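PDB 4ESY: CBS domain containing membrane protein from Sphaerobacter thermophilus, which is of unknown function but carries a C-terminal pair of CBS domains, modules that in many proteins bind adenine nucleotides and regulate the attached part. Local coordinates for residues 15-28 against 147-160. Sequence-based numbering, arbitrary orientation.
Sequences IRQVPIRDILTSPV and PVGIVTRRDLLKLL
L24 sets its two methyls on different parts of strand 146-152: CD1 lies 3.9 Å from V148 CG2, while CD2 rests over the CA of G149 and meets V151 CG2 at 4.0 Å. The forked end of a leucine suits this double task, and the missing side chain of G149 suits it equally, since a CB there would collide with CD2. With an alanine at L24 both methyls are gone, which is likely to open a gap over G149 and to take from V148 and V151 their shared apolar neighbour. I23 continues the packing toward the helix. Its CG1 sits between the backbone N and the carbonyl carbon (chi1 75°), and the extended arm beyond carries CD1 to within 4.0 Å of L156 CD2, across that side chain at about a right angle; the other branch, CG2, touches L159 CD1 at 3.8 Å. Farther along, I15 CG2 packs on L159 CB at 3.9 Å, and the aliphatic stem of R16 brings CG to 3.8 Å from L160 CD1, its guanidinium being held by a salt bridge to D129. At the other end V28 lies against the backbone of 147-149. No direct hydrogen bond joins the segments; a water links them instead, donating to I23 O and, weakly, to D155 OD2. That carboxylate is positioned by a capping box: T152 N gives D155 OD2 a nearly straight bond of 2.9 Å, and D155 N returns one to T152 OG1, fixing the start of helix 153-157. Helix 124-134 and strand 138-143 complete the apolar core around I20 and V151. The arrangement is characteristic of a tandem CBS pair, in which the chain entering the first CBS motif packs on the last strand and closing helix of the second.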
ATOM      1  N   ILE B  15     -15.243  -3.888  16.914  1.00 24.97           N
ATOM      2  CA  ILE B  15     -14.174  -3.315  16.092  1.00 24.48           C
ATOM      3  C   ILE B  15     -14.621  -1.998  15.466  1.00 26.04           C
ATOM      4  O   ILE B  15     -13.852  -1.051  15.446  1.00 26.84           O
ATOM      5  CB  ILE B  15     -13.682  -4.345  15.046  1.00 24.08           C
ATOM      6  CG1 ILE B  15     -12.820  -5.359  15.766  1.00 25.81           C
ATOM      7  CG2 ILE B  15     -12.931  -3.696  13.879  1.00 23.54           C
ATOM      8  CD1 ILE B  15     -12.385  -6.543  14.926  1.00 26.61           C
ATOM      9  N   ARG B  16     -15.881  -1.905  15.024  1.00 25.41           N
ATOM     10  CA  ARG B  16     -16.363  -0.633  14.463  1.00 28.43           C
ATOM     11  C   ARG B  16     -16.402   0.527  15.469  1.00 29.29           C
ATOM     12  O   ARG B  16     -16.424   1.696  15.070  1.00 32.42           O
ATOM     13  CB  ARG B  16     -17.750  -0.774  13.858  1.00 28.15           C
ATOM     14  CG  ARG B  16     -17.797  -1.563  12.573  1.00 28.80           C
ATOM     15  CD  ARG B  16     -19.231  -1.615  12.100  1.00 31.98           C
ATOM     16  NE  ARG B  16     -19.798  -0.269  11.976  1.00 35.36           N
ATOM     17  CZ  ARG B  16     -19.794   0.456  10.856  1.00 37.31           C
ATOM     18  NH1 ARG B  16     -20.353   1.664  10.841  1.00 39.05           N
ATOM     19  NH2 ARG B  16     -19.237  -0.029   9.751  1.00 39.83           N
ATOM     20  N   GLN B  17     -16.391   0.211  16.757  1.00 28.25           N
ATOM     21  CA  GLN B  17     -16.499   1.247  17.777  1.00 28.12           C
ATOM     22  C   GLN B  17     -15.159   1.724  18.292  1.00 26.84           C
ATOM     23  O   GLN B  17     -15.102   2.672  19.050  1.00 27.38           O
ATOM     24  CB  GLN B  17     -17.377   0.791  18.948  1.00 33.32           C
ATOM     25  CG  GLN B  17     -18.845   0.597  18.542  1.00 38.68           C
ATOM     26  CD  GLN B  17     -19.435   1.819  17.820  1.00 44.59           C
ATOM     27  OE1 GLN B  17     -19.970   1.704  16.720  1.00 45.43           O
ATOM     28  NE2 GLN B  17     -19.338   2.994  18.449  1.00 48.22           N
ATOM     29  N   VAL B  18     -14.079   1.074  17.876  1.00 26.68           N
ATOM     30  CA  VAL B  18     -12.724   1.538  18.209  1.00 27.18           C
ATOM     31  C   VAL B  18     -12.474   2.985  17.739  1.00 24.98           C
ATOM     32  O   VAL B  18     -12.741   3.323  16.594  1.00 26.53           O
ATOM     33  CB  VAL B  18     -11.704   0.607  17.539  1.00 28.41           C
ATOM     34  CG1 VAL B  18     -10.263   1.159  17.649  1.00 25.06           C
ATOM     35  CG2 VAL B  18     -11.841  -0.834  18.105  1.00 26.01           C
ATOM     36  N   PRO B  19     -11.971   3.860  18.619  1.00 28.14           N
ATOM     37  CA  PRO B  19     -11.783   5.219  18.072  1.00 28.12           C
ATOM     38  C   PRO B  19     -10.564   5.276  17.162  1.00 26.72           C
ATOM     39  O   PRO B  19      -9.581   4.566  17.393  1.00 26.00           O
ATOM     40  CB  PRO B  19     -11.588   6.108  19.312  1.00 29.01           C
ATOM     41  CG  PRO B  19     -11.191   5.153  20.417  1.00 31.95           C
ATOM     42  CD  PRO B  19     -11.795   3.799  20.077  1.00 30.37           C
ATOM     43  N   ILE B  20     -10.665   6.095  16.121  1.00 28.21           N
ATOM     44  CA  ILE B  20      -9.562   6.325  15.192  1.00 30.58           C
ATOM     45  C   ILE B  20      -8.214   6.519  15.859  1.00 29.33           C
ATOM     46  O   ILE B  20      -7.228   5.918  15.442  1.00 28.33           O
ATOM     47  CB  ILE B  20      -9.828   7.539  14.258  1.00 38.09           C
ATOM     48  CG1 ILE B  20     -10.880   7.159  13.239  1.00 38.53           C
ATOM     49  CG2 ILE B  20      -8.571   7.903  13.480  1.00 36.68           C
ATOM     50  CD1 ILE B  20     -10.486   5.887  12.545  1.00 42.65           C
ATOM     51  N   ARG B  21      -8.163   7.342  16.895  1.00 30.47           N
ATOM     52  CA  ARG B  21      -6.868   7.644  17.510  1.00 34.04           C
ATOM     53  C   ARG B  21      -6.135   6.367  17.975  1.00 34.80           C
ATOM     54  O   ARG B  21      -4.913   6.359  18.072  1.00 35.14           O
ATOM     55  CB  ARG B  21      -6.990   8.691  18.633  1.00 39.42           C
ATOM     56  CG  ARG B  21      -6.918   8.122  20.044  1.00 47.46           C
ATOM     57  CD  ARG B  21      -7.446   9.100  21.087  1.00 53.85           C
ATOM     58  NE  ARG B  21      -8.830   8.781  21.426  1.00 58.83           N
ATOM     59  CZ  ARG B  21      -9.826   9.659  21.418  1.00 62.90           C
ATOM     60  NH1 ARG B  21      -9.591  10.932  21.103  1.00 63.87           N
ATOM     61  NH2 ARG B  21     -11.056   9.260  21.729  1.00 64.22           N
ATOM     62  N   ASP B  22      -6.882   5.281  18.202  1.00 32.60           N
ATOM     63  CA  ASP B  22      -6.291   3.997  18.605  1.00 33.30           C
ATOM     64  C   ASP B  22      -5.549   3.287  17.460  1.00 31.21           C
ATOM     65  O   ASP B  22      -4.717   2.444  17.708  1.00 32.55           O
ATOM     66  CB  ASP B  22      -7.349   3.051  19.184  1.00 38.24           C
ATOM     67  CG  ASP B  22      -7.707   3.374  20.623  1.00 44.26           C
ATOM     68  OD1 ASP B  22      -7.082   4.272  21.234  1.00 47.01           O
ATOM     69  OD2 ASP B  22      -8.610   2.704  21.159  1.00 47.64           O
ATOM     70  N   ILE B  23      -5.858   3.622  16.211  1.00 28.20           N
ATOM     71  CA  ILE B  23      -5.185   2.976  15.102  1.00 31.11           C
ATOM     72  C   ILE B  23      -4.068   3.824  14.508  1.00 32.76           C
ATOM     73  O   ILE B  23      -3.323   3.341  13.646  1.00 34.95           O
ATOM     74  CB  ILE B  23      -6.144   2.487  13.991  1.00 32.09           C
ATOM     75  CG1 ILE B  23      -6.678   3.634  13.135  1.00 33.38           C
ATOM     76  CG2 ILE B  23      -7.307   1.703  14.601  1.00 35.87           C
ATOM     77  CD1 ILE B  23      -7.535   3.139  11.927  1.00 30.85           C
ATOM     78  N   LEU B  24      -3.927   5.060  14.986  1.00 30.71           N
ATOM     79  CA  LEU B  24      -2.823   5.910  14.556  1.00 35.52           C
ATOM     80  C   LEU B  24      -1.599   5.588  15.386  1.00 41.89           C
ATOM     81  O   LEU B  24      -1.312   6.275  16.358  1.00 48.61           O
ATOM     82  CB  LEU B  24      -3.180   7.389  14.724  1.00 33.91           C
ATOM     83  CG  LEU B  24      -4.334   7.809  13.823  1.00 35.69           C
ATOM     84  CD1 LEU B  24      -4.699   9.277  14.059  1.00 32.86           C
ATOM     85  CD2 LEU B  24      -3.973   7.556  12.348  1.00 37.94           C
ATOM     86  N   THR B  25      -0.882   4.542  15.015  1.00 44.34           N
ATOM     87  CA  THR B  25       0.182   4.003  15.868  1.00 50.44           C
ATOM     88  C   THR B  25       1.558   4.383  15.339  1.00 51.46           C
ATOM     89  O   THR B  25       2.594   3.991  15.889  1.00 53.01           O
ATOM     90  CB  THR B  25       0.100   2.475  15.947  1.00 53.34           C
ATOM     91  OG1 THR B  25       0.233   1.942  14.626  1.00 54.15           O
ATOM     92  CG2 THR B  25      -1.252   2.024  16.562  1.00 50.94           C
ATOM     93  N   SER B  26       1.569   5.145  14.258  1.00 48.98           N
ATOM     94  CA  SER B  26       2.825   5.639  13.740  1.00 52.23           C
ATOM     95  C   SER B  26       2.841   7.162  13.873  1.00 46.30           C
ATOM     96  O   SER B  26       1.779   7.788  13.935  1.00 40.76           O
ATOM     97  CB  SER B  26       3.007   5.185  12.281  1.00 57.64           C
ATOM     98  OG  SER B  26       1.771   5.204  11.573  1.00 59.10           O
ATOM     99  N   PRO B  27       4.048   7.760  13.926  1.00 44.46           N
ATOM    100  CA  PRO B  27       4.205   9.219  14.060  1.00 41.64           C
ATOM    101  C   PRO B  27       3.933  10.000  12.764  1.00 38.56           C
ATOM    102  O   PRO B  27       4.420   9.606  11.714  1.00 39.37           O
ATOM    103  CB  PRO B  27       5.666   9.373  14.495  1.00 43.27           C
ATOM    104  CG  PRO B  27       6.341   8.143  14.026  1.00 44.93           C
ATOM    105  CD  PRO B  27       5.323   7.043  14.093  1.00 45.38           C
ATOM    106  N   VAL B  28       3.189  11.105  12.824  1.00 34.85           N
ATOM    107  CA  VAL B  28       2.856  11.779  11.580  1.00 31.05           C
ATOM    108  C   VAL B  28       4.056  12.549  11.024  1.00 29.50           C
ATOM    109  O   VAL B  28       4.757  13.263  11.739  1.00 30.76           O
ATOM    110  CB  VAL B  28       1.585  12.658  11.680  1.00 35.44           C
ATOM    111  CG1 VAL B  28       1.848  13.943  12.465  1.00 35.12           C
ATOM    112  CG2 VAL B  28       1.065  12.987  10.287  1.00 36.81           C
ATOM    113  N   PRO B 147      -2.930  18.060  11.364  1.00 29.28           N
ATOM    114  CA  PRO B 147      -2.921  16.656  10.931  1.00 28.19           C
ATOM    115  C   PRO B 147      -2.303  15.762  12.015  1.00 24.66           C
ATOM    116  O   PRO B 147      -1.298  16.093  12.617  1.00 26.82           O
ATOM    117  CB  PRO B 147      -2.013  16.654   9.682  1.00 30.55           C
ATOM    118  CG  PRO B 147      -1.726  18.078   9.372  1.00 33.13           C
ATOM    119  CD  PRO B 147      -2.007  18.908  10.582  1.00 32.57           C
ATOM    120  N   VAL B 148      -2.900  14.629  12.275  1.00 22.59           N
ATOM    121  CA  VAL B 148      -2.302  13.735  13.248  1.00 22.56           C
ATOM    122  C   VAL B 148      -2.151  12.376  12.615  1.00 23.10           C
ATOM    123  O   VAL B 148      -1.613  11.470  13.213  1.00 25.08           O
ATOM    124  CB  VAL B 148      -3.190  13.594  14.514  1.00 36.19           C
ATOM    125  CG1 VAL B 148      -3.218  14.897  15.308  1.00 37.15           C
ATOM    126  CG2 VAL B 148      -4.590  13.182  14.125  1.00 34.70           C
ATOM    127  N   GLY B 149      -2.627  12.223  11.391  1.00 24.52           N
ATOM    128  CA  GLY B 149      -2.434  10.961  10.707  1.00 25.30           C
ATOM    129  C   GLY B 149      -3.113  10.917   9.360  1.00 26.19           C
ATOM    130  O   GLY B 149      -3.835  11.846   9.004  1.00 25.45           O
ATOM    131  N   ILE B 150      -2.868   9.836   8.617  1.00 26.39           N
ATOM    132  CA  ILE B 150      -3.626   9.518   7.409  1.00 26.35           C
ATOM    133  C   ILE B 150      -4.037   8.061   7.529  1.00 24.31           C
ATOM    134  O   ILE B 150      -3.210   7.206   7.809  1.00 26.32           O
ATOM    135  CB  ILE B 150      -2.828   9.705   6.103  1.00 28.74           C
ATOM    136  CG1 ILE B 150      -2.632  11.177   5.769  1.00 29.28           C
ATOM    137  CG2 ILE B 150      -3.601   9.079   4.915  1.00 31.80           C
ATOM    138  CD1 ILE B 150      -1.663  11.420   4.583  1.00 37.91           C
ATOM    139  N   VAL B 151      -5.323   7.791   7.378  1.00 20.16           N
ATOM    140  CA  VAL B 151      -5.805   6.423   7.485  1.00 22.13           C
ATOM    141  C   VAL B 151      -6.025   5.929   6.054  1.00 24.41           C
ATOM    142  O   VAL B 151      -6.643   6.618   5.231  1.00 23.14           O
ATOM    143  CB  VAL B 151      -7.109   6.352   8.294  1.00 24.74           C
ATOM    144  CG1 VAL B 151      -7.806   4.968   8.117  1.00 25.64           C
ATOM    145  CG2 VAL B 151      -6.824   6.658   9.760  1.00 23.05           C
ATOM    146  N   THR B 152      -5.444   4.783   5.729  1.00 25.33           N
ATOM    147  CA  THR B 152      -5.599   4.237   4.384  1.00 25.63           C
ATOM    148  C   THR B 152      -6.554   3.040   4.376  1.00 23.95           C
ATOM    149  O   THR B 152      -6.875   2.468   5.414  1.00 22.53           O
ATOM    150  CB  THR B 152      -4.258   3.749   3.832  1.00 27.22           C
ATOM    151  OG1 THR B 152      -3.788   2.690   4.676  1.00 25.58           O
ATOM    152  CG2 THR B 152      -3.239   4.890   3.855  1.00 30.04           C
ATOM    153  N   ARG B 153      -6.951   2.639   3.179  1.00 26.58           N
ATOM    154  CA  ARG B 153      -7.768   1.452   2.999  1.00 29.33           C
ATOM    155  C   ARG B 153      -7.001   0.231   3.538  1.00 25.83           C
ATOM    156  O   ARG B 153      -7.576  -0.581   4.227  1.00 23.33           O
ATOM    157  CB  ARG B 153      -8.165   1.308   1.526  1.00 33.60           C
ATOM    158  CG  ARG B 153      -9.180   0.236   1.229  1.00 37.47           C
ATOM    159  CD  ARG B 153      -9.602   0.282  -0.245  1.00 44.06           C
ATOM    160  NE  ARG B 153     -10.452   1.442  -0.544  1.00 48.00           N
ATOM    161  CZ  ARG B 153     -11.785   1.397  -0.626  1.00 50.92           C
ATOM    162  NH1 ARG B 153     -12.426   0.242  -0.442  1.00 52.04           N
ATOM    163  NH2 ARG B 153     -12.483   2.496  -0.910  1.00 51.53           N
ATOM    164  N   ARG B 154      -5.696   0.139   3.269  1.00 25.58           N
ATOM    165  CA  ARG B 154      -4.898  -0.958   3.819  1.00 27.47           C
ATOM    166  C   ARG B 154      -4.955  -1.064   5.351  1.00 24.41           C
ATOM    167  O   ARG B 154      -5.078  -2.174   5.884  1.00 22.04           O
ATOM    168  CB  ARG B 154      -3.427  -0.879   3.376  1.00 33.26           C
ATOM    169  CG  ARG B 154      -2.543  -1.859   4.188  1.00 37.62           C
ATOM    170  CD  ARG B 154      -1.056  -1.900   3.771  1.00 40.62           C
ATOM    171  NE  ARG B 154      -0.299  -2.885   4.553  1.00 41.16           N
ATOM    172  CZ  ARG B 154       1.035  -2.971   4.549  1.00 46.63           C
ATOM    173  NH1 ARG B 154       1.753  -2.108   3.817  1.00 45.74           N
ATOM    174  NH2 ARG B 154       1.662  -3.898   5.286  1.00 47.15           N
ATOM    175  N   ASP B 155      -4.822   0.072   6.047  1.00 21.09           N
ATOM    176  CA  ASP B 155      -4.992   0.110   7.494  1.00 20.75           C
ATOM    177  C   ASP B 155      -6.327  -0.500   7.909  1.00 20.29           C
ATOM    178  O   ASP B 155      -6.413  -1.282   8.859  1.00 22.89           O
ATOM    179  CB  ASP B 155      -4.966   1.553   8.044  1.00 20.70           C
ATOM    180  CG  ASP B 155      -3.619   2.288   7.790  1.00 32.51           C
ATOM    181  OD1 ASP B 155      -2.551   1.610   7.761  1.00 29.31           O
ATOM    182  OD2 ASP B 155      -3.640   3.551   7.627  1.00 31.44           O
ATOM    183  N   LEU B 156      -7.380  -0.115   7.230  1.00 16.95           N
ATOM    184  CA  LEU B 156      -8.689  -0.524   7.681  1.00 20.16           C
ATOM    185  C   LEU B 156      -8.900  -2.036   7.442  1.00 19.35           C
ATOM    186  O   LEU B 156      -9.585  -2.694   8.207  1.00 19.30           O
ATOM    187  CB  LEU B 156      -9.777   0.304   6.997  1.00 23.72           C
ATOM    188  CG  LEU B 156      -9.886   1.772   7.437  1.00 27.42           C
ATOM    189  CD1 LEU B 156     -11.109   2.381   6.782  1.00 31.49           C
ATOM    190  CD2 LEU B 156      -9.988   1.987   8.948  1.00 25.44           C
ATOM    191  N   LEU B 157      -8.259  -2.568   6.410  1.00 20.26           N
ATOM    192  CA  LEU B 157      -8.472  -3.970   6.036  1.00 22.71           C
ATOM    193  C   LEU B 157      -7.808  -4.925   7.004  1.00 23.75           C
ATOM    194  O   LEU B 157      -8.072  -6.121   6.963  1.00 24.11           O
ATOM    195  CB  LEU B 157      -7.965  -4.230   4.628  1.00 23.76           C
ATOM    196  CG  LEU B 157      -8.929  -3.634   3.631  1.00 25.41           C
ATOM    197  CD1 LEU B 157      -8.285  -3.542   2.238  1.00 25.73           C
ATOM    198  CD2 LEU B 157     -10.199  -4.509   3.602  1.00 27.96           C
ATOM    199  N   LYS B 158      -6.956  -4.389   7.875  1.00 20.09           N
ATOM    200  CA  LYS B 158      -6.431  -5.154   9.013  1.00 21.62           C
ATOM    201  C   LYS B 158      -7.481  -5.356  10.107  1.00 19.83           C
ATOM    202  O   LYS B 158      -7.299  -6.181  11.003  1.00 19.07           O
ATOM    203  CB  LYS B 158      -5.212  -4.440   9.609  1.00 21.67           C
ATOM    204  CG  LYS B 158      -3.976  -4.421   8.681  1.00 23.49           C
ATOM    205  CD  LYS B 158      -2.918  -3.525   9.267  1.00 26.04           C
ATOM    206  CE  LYS B 158      -1.640  -3.625   8.467  1.00 32.34           C
ATOM    207  NZ  LYS B 158      -0.658  -2.719   9.058  1.00 34.97           N
ATOM    208  N   LEU B 159      -8.581  -4.616  10.001  1.00 19.52           N
ATOM    209  CA  LEU B 159      -9.654  -4.610  11.002  1.00 21.81           C
ATOM    210  C   LEU B 159     -10.995  -5.088  10.483  1.00 20.47           C
ATOM    211  O   LEU B 159     -11.691  -5.823  11.172  1.00 21.62           O
ATOM    212  CB  LEU B 159      -9.845  -3.195  11.548  1.00 24.42           C
ATOM    213  CG  LEU B 159      -8.638  -2.709  12.340  1.00 29.45           C
ATOM    214  CD1 LEU B 159      -8.711  -1.210  12.561  1.00 33.45           C
ATOM    215  CD2 LEU B 159      -8.684  -3.426  13.639  1.00 31.26           C
ATOM    216  N   LEU B 160     -11.388  -4.680   9.283  1.00 18.85           N
ATOM    217  CA  LEU B 160     -12.729  -5.039   8.857  1.00 22.34           C
ATOM    218  C   LEU B 160     -12.854  -5.022   7.343  1.00 23.06           C
ATOM    219  O   LEU B 160     -12.061  -4.392   6.671  1.00 22.00           O
ATOM    220  CB  LEU B 160     -13.794  -4.128   9.541  1.00 24.67           C
ATOM    221  CG  LEU B 160     -14.014  -2.686   9.033  1.00 27.68           C
ATOM    222  CD1 LEU B 160     -15.121  -1.954   9.846  1.00 40.54           C
ATOM    223  CD2 LEU B 160     -12.751  -1.832   8.986  1.00 26.17           C
TER
HETATM  224  O   HOH W   1      -3.315   4.108  10.503  1.00 45.31           O